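Local structure of ORF10 (Moritella marina, 6RIW) at residues L12-Q17 / S364-L369; C60-Y65 / G256-E261; P125-N130 / A226-V231; A194-S199 / F438-S443; A222-D227 / H368-A373. The protein probably condenses acyl chains with malonyl extender units as the ketosynthase–chain length factor didomain of PfaC, part of a polyunsaturated fatty acid synthase. All coordinates share one frame; numbering follows the deposited sequence.

Interaction 1 (L12-Q17 / S364-L369); sequences LFPGSQ and SNLGHL
F13 O accepts a hydrogen bond from S16 N at 2.9 Å, and F13 N returns one to S16 O at 3.0 Å, closing a type II beta turn in the loop after strand 4-12 of the thiolase-fold ketosynthase domain. Glycine suits the third position of the turn: G15 has positive phi, where a CB would jam against the preceding carbonyl oxygen. The turn brings F13 and P14 up to the end of helix 363-366 and the loop beyond it, and what meets there is essentially apolar. With its CG anti to the carbonyl carbon (chi1 -63°), the F13 ring turns toward two leucines. Its CD2 approaches L366 CD1 at 4.1 Å, while its CD1 lies 4.0 Å from L369 CD2. The L369 side chain runs at roughly a right angle to F13, whereas L366 is inclined to it. L369 also grips the proline ring with both methyls, CD2 coming within 4.0 Å of P14 CD and CD1 touching P14 CG and CD. Its chi1 of -94° departs clearly from a staggered value. Between the two leucines G367 leaves the helix with positive phi. Beyond the contact, F22 of helix 19-27 meets F13 edge-to-face, and M375 and P376 of helix 374-387 also touch the F13 side chain, so the cluster is buried on several sides. The polar backbone is not fully paired: L366 O, which has no partner in the model, lies 3.9 Å from P14 CG, while L366 CD2 rests 3.5 Å from P14 O.

Interaction 2 (C60-Y65 / G256-E261); sequences CVHGGY and GLFAGE
G64 and G260 lie side by side where this contact is tightest, their backbones joined in parallel register. G64 N donates to A259 O at 2.8 Å, and E261 N bonds to G64 O at 3.0 Å. Close spacing of the two glycines brings G260 CA to 3.1 Å from G64 O, a CA-H...O contact. Toward H62 the pairing loosens. There H62 O and A259 N stand too far apart to bond directly, and a water joins them, donating to H62 O at 2.8 Å and accepting from A259 N at 3.0 Å. Beyond this frayed end, F258 takes up the contact with its side chain. H62 CB sits 3.5 Å from the centroid of the F258 ring, only 6° off the normal, a CH-pi contact. The imidazole of H62, a partly exposed residue, runs on in the same direction as the phenyl, nearly parallel but slid aside, so the rings barely overlap. C60 SG comes in obliquely to F258 CE1 at 3.4 Å. At the other end, E261 sets its carboxylate across the edge of the Y65 ring, planes 87° apart, with CD 3.8 Å from Y65 CD1; OE2 accepts from I66 N, which fixes the group. The pairing adds the short strand 62-64, itself bonded to strand 34-35, to the flank of strand 259-270 in the N-terminal half of the thiolase-fold ketosynthase.

Interaction 3 (P125-N130 / A226-V231); sequences PTKSSN and ADPMFV
N130 and D227 meet at about a right angle, their amide and carboxylate planes 71° apart. N130 ND2 donates to D227 OD2 at 2.9 Å; the oxygen lies in the amide plane, but the donor approaches it from 60° above the carboxylate plane. A water links the same pair, giving one hydrogen bond to N130 OD1 at 2.9 Å and another to D227 OD2 at 2.8 Å. OD2 also forms a salt bridge with R592, so a single oxygen takes three partners, which probably favours the charged carboxylate. With CG anti to the backbone N (chi1 175°), D227 turns its other oxygen, OD1, to M229 N at 3.0 Å, capping helix 228-237. The backbones are tied by D227 N to P125 O at 2.8 Å. The two prolines pack differently. P125 stands across F230, its CD centred over one face of the ring, 3.9 Å from the centroid, in a CH-pi contact. P228 instead offers CD to the CG of K127, whose bent chain carries NZ away to a salt bridge with D88. On the side of 125-130, T126 N and S129 OG bond at 2.9 Å, and S129 N answers to T126 OG1, a reciprocal pair. The contact thus joins two capped helix starts, a capping box opening helix 129-148 and an aspartate N-cap opening helix 228-237, with R592 reaching in from the chain length factor part.

Interaction 4 (A194-S199 / F438-S443); sequences AACASS and FGFGGS
C196 SG lies over one face of the F440 ring, 4.0 Å from the centroid and 23° off the normal, displaced toward the CD2-CE2 rim. The same sulfur rests 3.6 Å from G439 CA and receives a weak, long hydrogen bond from F440 N at 3.7 Å. A chi1 of -28°, far from a staggered value, directs the thiol into this corner between ring and backbone. Alanines complete the first shell: A195 CB lies against F440 O and CB, and A197 CB presses on S443 O at 3.4 Å. G439 itself leaves no room for a side chain, since a CB would clash with A194 O and C196 N.

Further out, each segment is braced from within. S198 OG accepts from A194 N and donates to A195 O, both at 2.7 Å, and A195 O also takes S198 N, which holds the tight bend where A195 adopts positive phi before helix 198-211. Opposite, G439 N bonds to S443 O at 2.7 Å, and G442 and S443 face G439 together as a G1 beta bulge. N643 holds F440 O, and S647 and N292 hold G441 O; N643 and S647 come from helix 642-653. Around the thiol, H331 and H368 touch C196. This grouping is consistent with the Cys-His-His site of ketosynthases, in which C196 would be the nucleophile. The amides C196 N and F440 N, 4.5 Å apart, correspond to the probable oxyanion hole, where they would stabilise the oxyanion of a tetrahedral intermediate formed at the thioester carbonyl.

Interaction 5 (A222-D227 / H368-A373); sequences AVSAAD and HLLTAA
T371 OG1 donates to V223 O at 2.8 Å, the hydrogen bond that joins these segments directly. The hydroxyl lies above the carbonyl plane, about 40° out of it, and chi1 of 44° sets OG1 between the backbone N and the carbonyl carbon, facing the strand. Small side chains do the packing. A222 CB presses on T371 O at 3.3 Å, and A372 CB fits against both A222 CB at 4.3 Å and S224 CB at 4.1 Å. S224 CB is also close to L369 O, at 3.1 Å, while its OG lies 3.7 Å from L370 CB and makes a weak hydrogen bond to G260 O on the neighbouring strand. Backbone bonds shape the turn: A372 N reaches L369 O and A373 N reaches L370 O, so residues 371-372 form a 3-10 segment. T371 O, beside A222, accepts from S199 OG of helix 198-211. L370 with positive phi, then the 3-10 segment and helix 374-387, repeat the bend at A195 ahead of helix 198-211. Such duplication is a hallmark of the thiolase fold, in which the buried helices 198-211 and 374-387 lie between sheets, here against strand 217-224.

Overall arrangement
All five contacts lie in the ketosynthase half and tie its N-terminal portion together or to its C-terminal portion. Interaction 5 is central: its centre is 10 to 12 Å from the other four, and it shares H368 and L369 with interaction 1 and A226 and D227 with interaction 3. Along the chain, interactions 2 and 3 nest inside the loop closed by interaction 1, interaction 5 nests inside that of interaction 4, and interaction 4 crosses interactions 1, 2 and 3. Neighbouring strands 217-224 and 259-270 connect interactions 5 and 2, where F258 O probably bonds to H368 N. H368 NE2, 3.3 Å from C196 SG, brings the loop after helix 363-366 to the probable active site.

Interaction 1 (L12-Q17 / S364-L369)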
# COMPACT_ATOMS: atom_id res chain seq x y z
N LEU A 12 -18.72 -4.15 4.19
CA LEU A 12 -18.58 -5.59 4.46
C LEU A 12 -17.73 -5.65 5.71
O LEU A 12 -16.50 -5.55 5.64
CB LEU A 12 -17.97 -6.35 3.28
CG LEU A 12 -17.84 -7.86 3.45
CD1 LEU A 12 -19.23 -8.48 3.68
CD2 LEU A 12 -17.18 -8.44 2.20
N PHE A 13 -18.39 -5.77 6.85
CA PHE A 13 -17.77 -5.75 8.17
C PHE A 13 -17.96 -7.09 8.85
O PHE A 13 -18.85 -7.86 8.47
CB PHE A 13 -18.40 -4.67 9.06
CG PHE A 13 -18.23 -3.25 8.58
CD1 PHE A 13 -17.22 -2.91 7.66
CD2 PHE A 13 -19.07 -2.26 9.05
CE1 PHE A 13 -17.07 -1.60 7.23
CE2 PHE A 13 -18.94 -0.94 8.62
CZ PHE A 13 -17.92 -0.61 7.71
N PRO A 14 -17.14 -7.42 9.86
CA PRO A 14 -17.44 -8.61 10.65
C PRO A 14 -18.89 -8.54 11.12
O PRO A 14 -19.30 -7.54 11.72
CB PRO A 14 -16.44 -8.53 11.82
CG PRO A 14 -15.28 -7.70 11.27
CD PRO A 14 -15.91 -6.73 10.31
N GLY A 15 -19.69 -9.54 10.75
CA GLY A 15 -21.08 -9.59 11.14
C GLY A 15 -22.09 -8.99 10.18
O GLY A 15 -23.28 -9.26 10.35
N SER A 16 -21.68 -8.18 9.20
CA SER A 16 -22.70 -7.50 8.41
C SER A 16 -22.25 -7.25 6.98
O SER A 16 -21.05 -7.16 6.69
CB SER A 16 -23.13 -6.18 9.08
OG SER A 16 -22.08 -5.23 9.07
N GLN A 17 -23.24 -7.13 6.08
CA GLN A 17 -22.98 -6.91 4.66
C GLN A 17 -23.72 -5.69 4.10
O GLN A 17 -23.71 -5.48 2.89
CB GLN A 17 -23.37 -8.15 3.84
CG GLN A 17 -22.86 -9.47 4.41
CD GLN A 17 -23.36 -10.67 3.61
OE1 GLN A 17 -24.09 -10.50 2.62
NE2 GLN A 17 -22.98 -11.87 4.03
N SER A 364 -14.87 -1.55 19.53
CA SER A 364 -15.37 -2.44 20.58
C SER A 364 -16.21 -3.56 19.98
O SER A 364 -16.10 -4.72 20.42
CB SER A 364 -16.17 -1.64 21.62
OG SER A 364 -17.35 -1.06 21.08
N ASN A 365 -17.04 -3.25 18.97
CA ASN A 365 -17.91 -4.26 18.38
C ASN A 365 -17.18 -5.15 17.39
O ASN A 365 -17.49 -6.34 17.28
CB ASN A 365 -19.09 -3.63 17.62
CG ASN A 365 -19.85 -2.61 18.42
OD1 ASN A 365 -19.38 -1.49 18.60
ND2 ASN A 365 -21.06 -2.96 18.84
N LEU A 366 -16.24 -4.57 16.62
CA LEU A 366 -15.73 -5.22 15.41
C LEU A 366 -14.28 -5.65 15.48
O LEU A 366 -13.85 -6.45 14.64
CB LEU A 366 -15.84 -4.27 14.20
CG LEU A 366 -17.20 -3.70 13.87
CD1 LEU A 366 -17.08 -2.82 12.63
CD2 LEU A 366 -18.15 -4.83 13.64
N GLY A 367 -13.51 -5.14 16.43
CA GLY A 367 -12.07 -5.18 16.36
C GLY A 367 -11.53 -4.03 15.54
O GLY A 367 -12.25 -3.14 15.07
N HIS A 368 -10.21 -4.04 15.36
CA HIS A 368 -9.49 -2.98 14.63
C HIS A 368 -9.29 -3.47 13.20
O HIS A 368 -8.47 -4.36 12.95
CB HIS A 368 -8.17 -2.68 15.33
CG HIS A 368 -7.32 -1.64 14.65
ND1 HIS A 368 -7.70 -1.00 13.49
CD2 HIS A 368 -6.12 -1.10 15.00
CE1 HIS A 368 -6.76 -0.14 13.13
NE2 HIS A 368 -5.79 -0.18 14.03
N LEU A 369 -10.03 -2.89 12.26
CA LEU A 369 -10.01 -3.33 10.87
C LEU A 369 -8.81 -2.80 10.07
O LEU A 369 -8.84 -2.84 8.83
CB LEU A 369 -11.33 -2.92 10.19
CG LEU A 369 -12.45 -3.96 10.17
CD1 LEU A 369 -12.78 -4.47 11.57
CD2 LEU A 369 -13.72 -3.45 9.44

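Interaction 2 (C60-Y65 / G256-E261)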
# COMPACT_ATOMS: atom_id res chain seq x y z
N CYS A 60 -2.86 -15.08 20.36
CA CYS A 60 -4.27 -14.70 20.35
C CYS A 60 -4.84 -15.03 18.97
O CYS A 60 -4.18 -14.77 17.96
CB CYS A 60 -4.41 -13.20 20.65
SG CYS A 60 -6.10 -12.53 20.57
N VAL A 61 -6.03 -15.64 18.94
CA VAL A 61 -6.70 -15.94 17.67
C VAL A 61 -8.00 -15.15 17.51
O VAL A 61 -8.68 -15.31 16.49
CB VAL A 61 -6.97 -17.45 17.50
CG1 VAL A 61 -5.66 -18.22 17.41
CG2 VAL A 61 -7.84 -17.98 18.62
N HIS A 62 -8.34 -14.28 18.47
CA HIS A 62 -9.55 -13.48 18.38
C HIS A 62 -9.37 -12.34 17.38
O HIS A 62 -8.30 -11.73 17.30
CB HIS A 62 -9.91 -12.91 19.76
CG HIS A 62 -10.53 -13.92 20.67
ND1 HIS A 62 -9.79 -14.71 21.53
CD2 HIS A 62 -11.83 -14.28 20.85
CE1 HIS A 62 -10.60 -15.52 22.19
NE2 HIS A 62 -11.84 -15.28 21.80
N GLY A 63 -10.43 -12.05 16.64
CA GLY A 63 -10.42 -10.94 15.70
C GLY A 63 -11.81 -10.70 15.16
O GLY A 63 -12.77 -11.36 15.53
N GLY A 64 -11.89 -9.72 14.26
CA GLY A 64 -13.13 -9.47 13.55
C GLY A 64 -13.00 -10.02 12.15
O GLY A 64 -12.24 -9.47 11.35
N TYR A 65 -13.68 -11.12 11.84
CA TYR A 65 -13.51 -11.78 10.55
C TYR A 65 -14.78 -11.73 9.73
O TYR A 65 -15.88 -11.55 10.26
CB TYR A 65 -13.06 -13.24 10.72
CG TYR A 65 -11.77 -13.30 11.49
CD1 TYR A 65 -10.59 -12.83 10.93
CD2 TYR A 65 -11.75 -13.77 12.80
CE1 TYR A 65 -9.41 -12.87 11.64
CE2 TYR A 65 -10.58 -13.81 13.52
CZ TYR A 65 -9.41 -13.36 12.94
OH TYR A 65 -8.23 -13.39 13.67
N GLY A 256 -5.00 -4.47 25.24
CA GLY A 256 -4.57 -4.62 23.86
C GLY A 256 -5.75 -4.58 22.92
O GLY A 256 -6.88 -4.25 23.31
N LEU A 257 -5.46 -4.90 21.66
CA LEU A 257 -6.46 -4.90 20.61
C LEU A 257 -6.63 -6.30 20.03
O LEU A 257 -5.78 -7.18 20.21
CB LEU A 257 -6.09 -3.91 19.48
CG LEU A 257 -4.74 -4.10 18.77
CD1 LEU A 257 -4.77 -5.19 17.67
CD2 LEU A 257 -4.28 -2.78 18.15
N PHE A 258 -7.75 -6.48 19.33
CA PHE A 258 -7.93 -7.55 18.36
C PHE A 258 -8.01 -6.92 16.98
O PHE A 258 -8.61 -5.85 16.81
CB PHE A 258 -9.21 -8.36 18.61
CG PHE A 258 -9.27 -9.05 19.95
CD1 PHE A 258 -8.12 -9.49 20.59
CD2 PHE A 258 -10.50 -9.27 20.55
CE1 PHE A 258 -8.20 -10.15 21.83
CE2 PHE A 258 -10.60 -9.93 21.78
CZ PHE A 258 -9.45 -10.36 22.42
N ALA A 259 -7.38 -7.56 16.00
CA ALA A 259 -7.38 -7.06 14.63
C ALA A 259 -8.59 -7.59 13.86
O ALA A 259 -9.39 -8.37 14.38
CB ALA A 259 -6.08 -7.44 13.93
N GLY A 260 -8.76 -7.16 12.61
CA GLY A 260 -9.96 -7.48 11.87
C GLY A 260 -9.76 -7.24 10.39
O GLY A 260 -8.70 -6.79 9.94
N GLU A 261 -10.79 -7.56 9.62
CA GLU A 261 -10.74 -7.48 8.17
C GLU A 261 -12.10 -7.01 7.67
O GLU A 261 -13.09 -6.99 8.41
CB GLU A 261 -10.37 -8.85 7.57
CG GLU A 261 -11.22 -9.97 8.11
CD GLU A 261 -10.89 -11.33 7.50
OE1 GLU A 261 -9.73 -11.56 7.08
OE2 GLU A 261 -11.81 -12.19 7.43
O HOH W 1 -6.58 -10.45 15.50

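Interaction 3 (P125-N130 / A226-V231)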
# COMPACT_ATOMS: atom_id res chain seq x y z
N PRO A 125 1.10 -9.67 2.13
CA PRO A 125 0.66 -10.89 1.44
C PRO A 125 -0.82 -11.15 1.70
O PRO A 125 -1.33 -10.86 2.79
CB PRO A 125 1.53 -11.99 2.05
CG PRO A 125 2.84 -11.24 2.48
CD PRO A 125 2.34 -9.86 2.91
N THR A 126 -1.48 -11.74 0.72
CA THR A 126 -2.87 -12.17 0.87
C THR A 126 -2.93 -13.69 0.84
O THR A 126 -1.94 -14.38 0.57
CB THR A 126 -3.77 -11.61 -0.23
OG1 THR A 126 -3.42 -12.20 -1.49
CG2 THR A 126 -3.68 -10.06 -0.31
N LYS A 127 -4.12 -14.23 1.11
CA LYS A 127 -4.24 -15.68 1.09
C LYS A 127 -3.96 -16.23 -0.31
O LYS A 127 -3.40 -17.32 -0.44
CB LYS A 127 -5.63 -16.10 1.59
CG LYS A 127 -5.92 -15.64 3.03
CD LYS A 127 -7.25 -16.25 3.54
CE LYS A 127 -8.44 -15.67 2.75
NZ LYS A 127 -8.65 -14.18 2.95
N SER A 128 -4.26 -15.44 -1.35
CA SER A 128 -4.01 -15.88 -2.72
C SER A 128 -2.59 -15.61 -3.18
O SER A 128 -2.01 -16.43 -3.90
CB SER A 128 -5.00 -15.21 -3.68
OG SER A 128 -6.34 -15.55 -3.34
N SER A 129 -2.01 -14.46 -2.83
CA SER A 129 -0.65 -14.17 -3.32
C SER A 129 0.36 -15.21 -2.82
O SER A 129 1.30 -15.56 -3.55
CB SER A 129 -0.23 -12.74 -2.95
OG SER A 129 0.04 -12.58 -1.57
N ASN A 130 0.14 -15.76 -1.62
CA ASN A 130 0.98 -16.83 -1.09
C ASN A 130 1.12 -17.98 -2.08
O ASN A 130 2.20 -18.56 -2.23
CB ASN A 130 0.40 -17.40 0.21
CG ASN A 130 0.53 -16.48 1.40
OD1 ASN A 130 1.34 -15.55 1.42
ND2 ASN A 130 -0.29 -16.74 2.42
N ALA A 226 -5.49 -8.84 4.25
CA ALA A 226 -4.20 -9.51 4.30
C ALA A 226 -4.34 -10.93 4.86
O ALA A 226 -5.30 -11.26 5.56
CB ALA A 226 -3.23 -8.71 5.18
N ASP A 227 -3.34 -11.75 4.56
CA ASP A 227 -3.22 -13.09 5.13
C ASP A 227 -3.29 -12.97 6.65
O ASP A 227 -2.41 -12.38 7.28
CB ASP A 227 -1.90 -13.73 4.68
CG ASP A 227 -1.64 -15.10 5.32
OD1 ASP A 227 -2.52 -15.61 6.05
OD2 ASP A 227 -0.55 -15.66 5.09
N PRO A 228 -4.35 -13.51 7.27
CA PRO A 228 -4.47 -13.41 8.73
C PRO A 228 -3.28 -13.96 9.50
O PRO A 228 -2.98 -13.45 10.59
CB PRO A 228 -5.75 -14.21 9.03
CG PRO A 228 -6.57 -14.08 7.75
CD PRO A 228 -5.53 -14.14 6.64
N MET A 229 -2.58 -14.98 8.97
CA MET A 229 -1.40 -15.47 9.68
C MET A 229 -0.31 -14.42 9.71
O MET A 229 0.37 -14.25 10.74
CB MET A 229 -0.88 -16.76 9.03
CG MET A 229 0.37 -17.29 9.74
SD MET A 229 1.16 -18.67 8.90
CE MET A 229 -0.11 -19.90 9.12
N PHE A 230 -0.13 -13.68 8.61
CA PHE A 230 0.85 -12.60 8.57
C PHE A 230 0.48 -11.50 9.54
O PHE A 230 1.35 -10.96 10.25
CB PHE A 230 0.93 -12.05 7.14
CG PHE A 230 2.08 -11.09 6.91
CD1 PHE A 230 1.92 -9.73 7.14
CD2 PHE A 230 3.30 -11.56 6.45
CE1 PHE A 230 2.98 -8.84 6.93
CE2 PHE A 230 4.36 -10.69 6.23
CZ PHE A 230 4.20 -9.32 6.47
N VAL A 231 -0.82 -11.16 9.60
CA VAL A 231 -1.29 -10.10 10.50
C VAL A 231 -1.10 -10.50 11.96
O VAL A 231 -0.64 -9.71 12.80
CB VAL A 231 -2.77 -9.78 10.21
CG1 VAL A 231 -3.33 -8.87 11.30
CG2 VAL A 231 -2.90 -9.15 8.82
O HOH W 2 1.88 -14.70 4.09

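Interaction 4 (A194-S199 / F438-S443)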
# COMPACT_ATOMS: atom_id res chain seq x y z
N ALA A 194 -1.95 4.49 4.78
CA ALA A 194 -1.63 5.29 5.96
C ALA A 194 -1.92 4.49 7.22
O ALA A 194 -2.36 5.04 8.23
CB ALA A 194 -2.42 6.60 5.96
N ALA A 195 -1.71 3.17 7.16
CA ALA A 195 -1.98 2.21 8.25
C ALA A 195 -3.41 2.43 8.73
O ALA A 195 -4.32 2.54 7.89
CB ALA A 195 -0.90 2.32 9.33
N CYS A 196 -3.65 2.54 10.05
CA CYS A 196 -5.00 2.60 10.63
C CYS A 196 -5.79 3.82 10.16
O CYS A 196 -7.01 3.87 10.36
CB CYS A 196 -4.89 2.59 12.17
SG CYS A 196 -3.40 1.71 12.84
N ALA A 197 -5.13 4.81 9.57
CA ALA A 197 -5.82 6.02 9.15
C ALA A 197 -6.19 6.02 7.67
O ALA A 197 -6.73 7.02 7.18
CB ALA A 197 -4.96 7.25 9.46
N SER A 198 -5.91 4.93 6.94
CA SER A 198 -6.05 4.94 5.49
C SER A 198 -7.47 5.26 5.03
O SER A 198 -7.63 5.88 3.98
CB SER A 198 -5.62 3.60 4.88
OG SER A 198 -4.32 3.24 5.30
N SER A 199 -8.50 4.82 5.76
CA SER A 199 -9.87 5.10 5.33
C SER A 199 -10.16 6.59 5.31
O SER A 199 -10.80 7.11 4.38
CB SER A 199 -10.88 4.39 6.24
OG SER A 199 -10.77 2.97 6.16
N PHE A 438 -5.75 7.42 14.04
CA PHE A 438 -4.33 7.67 14.32
C PHE A 438 -3.53 6.39 14.04
O PHE A 438 -3.42 5.51 14.90
CB PHE A 438 -4.14 8.14 15.76
CG PHE A 438 -4.99 9.35 16.13
CD1 PHE A 438 -5.05 10.46 15.30
CD2 PHE A 438 -5.69 9.37 17.33
CE1 PHE A 438 -5.81 11.58 15.66
CE2 PHE A 438 -6.44 10.47 17.69
CZ PHE A 438 -6.51 11.58 16.86
N GLY A 439 -2.94 6.30 12.84
CA GLY A 439 -2.29 5.09 12.41
C GLY A 439 -0.83 4.97 12.84
O GLY A 439 -0.18 5.95 13.21
N PHE A 440 -0.33 3.73 12.79
CA PHE A 440 1.09 3.46 12.99
C PHE A 440 1.92 4.31 12.04
O PHE A 440 1.54 4.57 10.89
CB PHE A 440 1.40 1.97 12.76
CG PHE A 440 0.63 1.05 13.66
CD1 PHE A 440 0.64 1.25 15.03
CD2 PHE A 440 -0.11 -0.01 13.15
CE1 PHE A 440 -0.08 0.41 15.89
CE2 PHE A 440 -0.84 -0.86 14.00
CZ PHE A 440 -0.82 -0.65 15.36
N GLY A 441 3.09 4.75 12.51
CA GLY A 441 3.87 5.70 11.75
C GLY A 441 3.44 7.14 11.91
O GLY A 441 3.78 7.99 11.07
N GLY A 442 2.68 7.44 12.96
CA GLY A 442 2.29 8.81 13.24
C GLY A 442 1.32 9.45 12.27
O GLY A 442 1.29 10.67 12.16
N SER A 443 0.51 8.66 11.55
CA SER A 443 -0.33 9.21 10.49
C SER A 443 -1.73 9.47 11.02
O SER A 443 -2.45 8.53 11.37
CB SER A 443 -0.37 8.28 9.29
OG SER A 443 0.94 8.18 8.76

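Interaction 5 (A222-D227 / H368-A373)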
# COMPACT_ATOMS: atom_id res chain seq x y z
N ALA A 222 -11.86 1.61 1.64
CA ALA A 222 -10.67 0.86 2.04
C ALA A 222 -11.02 -0.61 2.16
O ALA A 222 -12.19 -0.99 2.29
CB ALA A 222 -10.09 1.37 3.36
N VAL A 223 -9.98 -1.44 2.16
CA VAL A 223 -10.10 -2.88 2.28
C VAL A 223 -8.93 -3.35 3.12
O VAL A 223 -7.82 -2.79 3.04
CB VAL A 223 -10.15 -3.57 0.89
CG1 VAL A 223 -8.87 -3.29 0.10
CG2 VAL A 223 -10.35 -5.09 1.03
N SER A 224 -9.20 -4.31 4.00
CA SER A 224 -8.22 -4.98 4.84
C SER A 224 -8.47 -6.47 4.63
O SER A 224 -9.44 -7.02 5.18
CB SER A 224 -8.38 -4.55 6.30
OG SER A 224 -7.73 -5.45 7.19
N ALA A 225 -7.63 -7.12 3.83
CA ALA A 225 -7.79 -8.55 3.53
C ALA A 225 -6.43 -9.23 3.41
O ALA A 225 -6.21 -10.08 2.53
CB ALA A 225 -8.59 -8.77 2.25
N ALA A 226 -5.49 -8.84 4.25
CA ALA A 226 -4.20 -9.51 4.30
C ALA A 226 -4.34 -10.93 4.86
O ALA A 226 -5.30 -11.26 5.56
CB ALA A 226 -3.23 -8.71 5.18
N ASP A 227 -3.34 -11.75 4.56
CA ASP A 227 -3.22 -13.09 5.13
C ASP A 227 -3.29 -12.97 6.65
O ASP A 227 -2.41 -12.38 7.28
CB ASP A 227 -1.90 -13.73 4.68
CG ASP A 227 -1.64 -15.10 5.32
OD1 ASP A 227 -2.52 -15.61 6.05
OD2 ASP A 227 -0.55 -15.66 5.09
N HIS A 368 -10.21 -4.04 15.36
CA HIS A 368 -9.49 -2.98 14.63
C HIS A 368 -9.29 -3.47 13.20
O HIS A 368 -8.47 -4.36 12.95
CB HIS A 368 -8.17 -2.68 15.33
CG HIS A 368 -7.32 -1.64 14.65
ND1 HIS A 368 -7.70 -1.00 13.49
CD2 HIS A 368 -6.12 -1.10 15.00
CE1 HIS A 368 -6.76 -0.14 13.13
NE2 HIS A 368 -5.79 -0.18 14.03
N LEU A 369 -10.03 -2.89 12.26
CA LEU A 369 -10.01 -3.33 10.87
C LEU A 369 -8.81 -2.80 10.07
O LEU A 369 -8.84 -2.84 8.83
CB LEU A 369 -11.33 -2.92 10.19
CG LEU A 369 -12.45 -3.96 10.17
CD1 LEU A 369 -12.78 -4.47 11.57
CD2 LEU A 369 -13.72 -3.45 9.44
N LEU A 370 -7.78 -2.28 10.73
CA LEU A 370 -6.51 -1.93 10.08
C LEU A 370 -6.75 -0.86 9.02
O LEU A 370 -7.27 0.22 9.37
CB LEU A 370 -5.89 -3.23 9.57
CG LEU A 370 -5.76 -4.36 10.60
CD1 LEU A 370 -5.15 -5.63 10.00
CD2 LEU A 370 -4.93 -3.89 11.80
N THR A 371 -6.38 -1.07 7.75
CA THR A 371 -6.58 -0.02 6.75
C THR A 371 -8.04 0.35 6.59
O THR A 371 -8.35 1.48 6.19
CB THR A 371 -5.97 -0.45 5.42
OG1 THR A 371 -6.33 -1.81 5.16
CG2 THR A 371 -4.45 -0.36 5.52
N ALA A 372 -8.96 -0.56 6.93
CA ALA A 372 -10.38 -0.28 6.80
C ALA A 372 -11.00 0.23 8.10
O ALA A 372 -12.23 0.35 8.16
CB ALA A 372 -11.12 -1.54 6.35
N ALA A 373 -10.20 0.52 9.13
CA ALA A 373 -10.78 0.81 10.45
C ALA A 373 -11.65 2.06 10.43
O ALA A 373 -12.64 2.14 11.17
CB ALA A 373 -9.67 0.96 11.50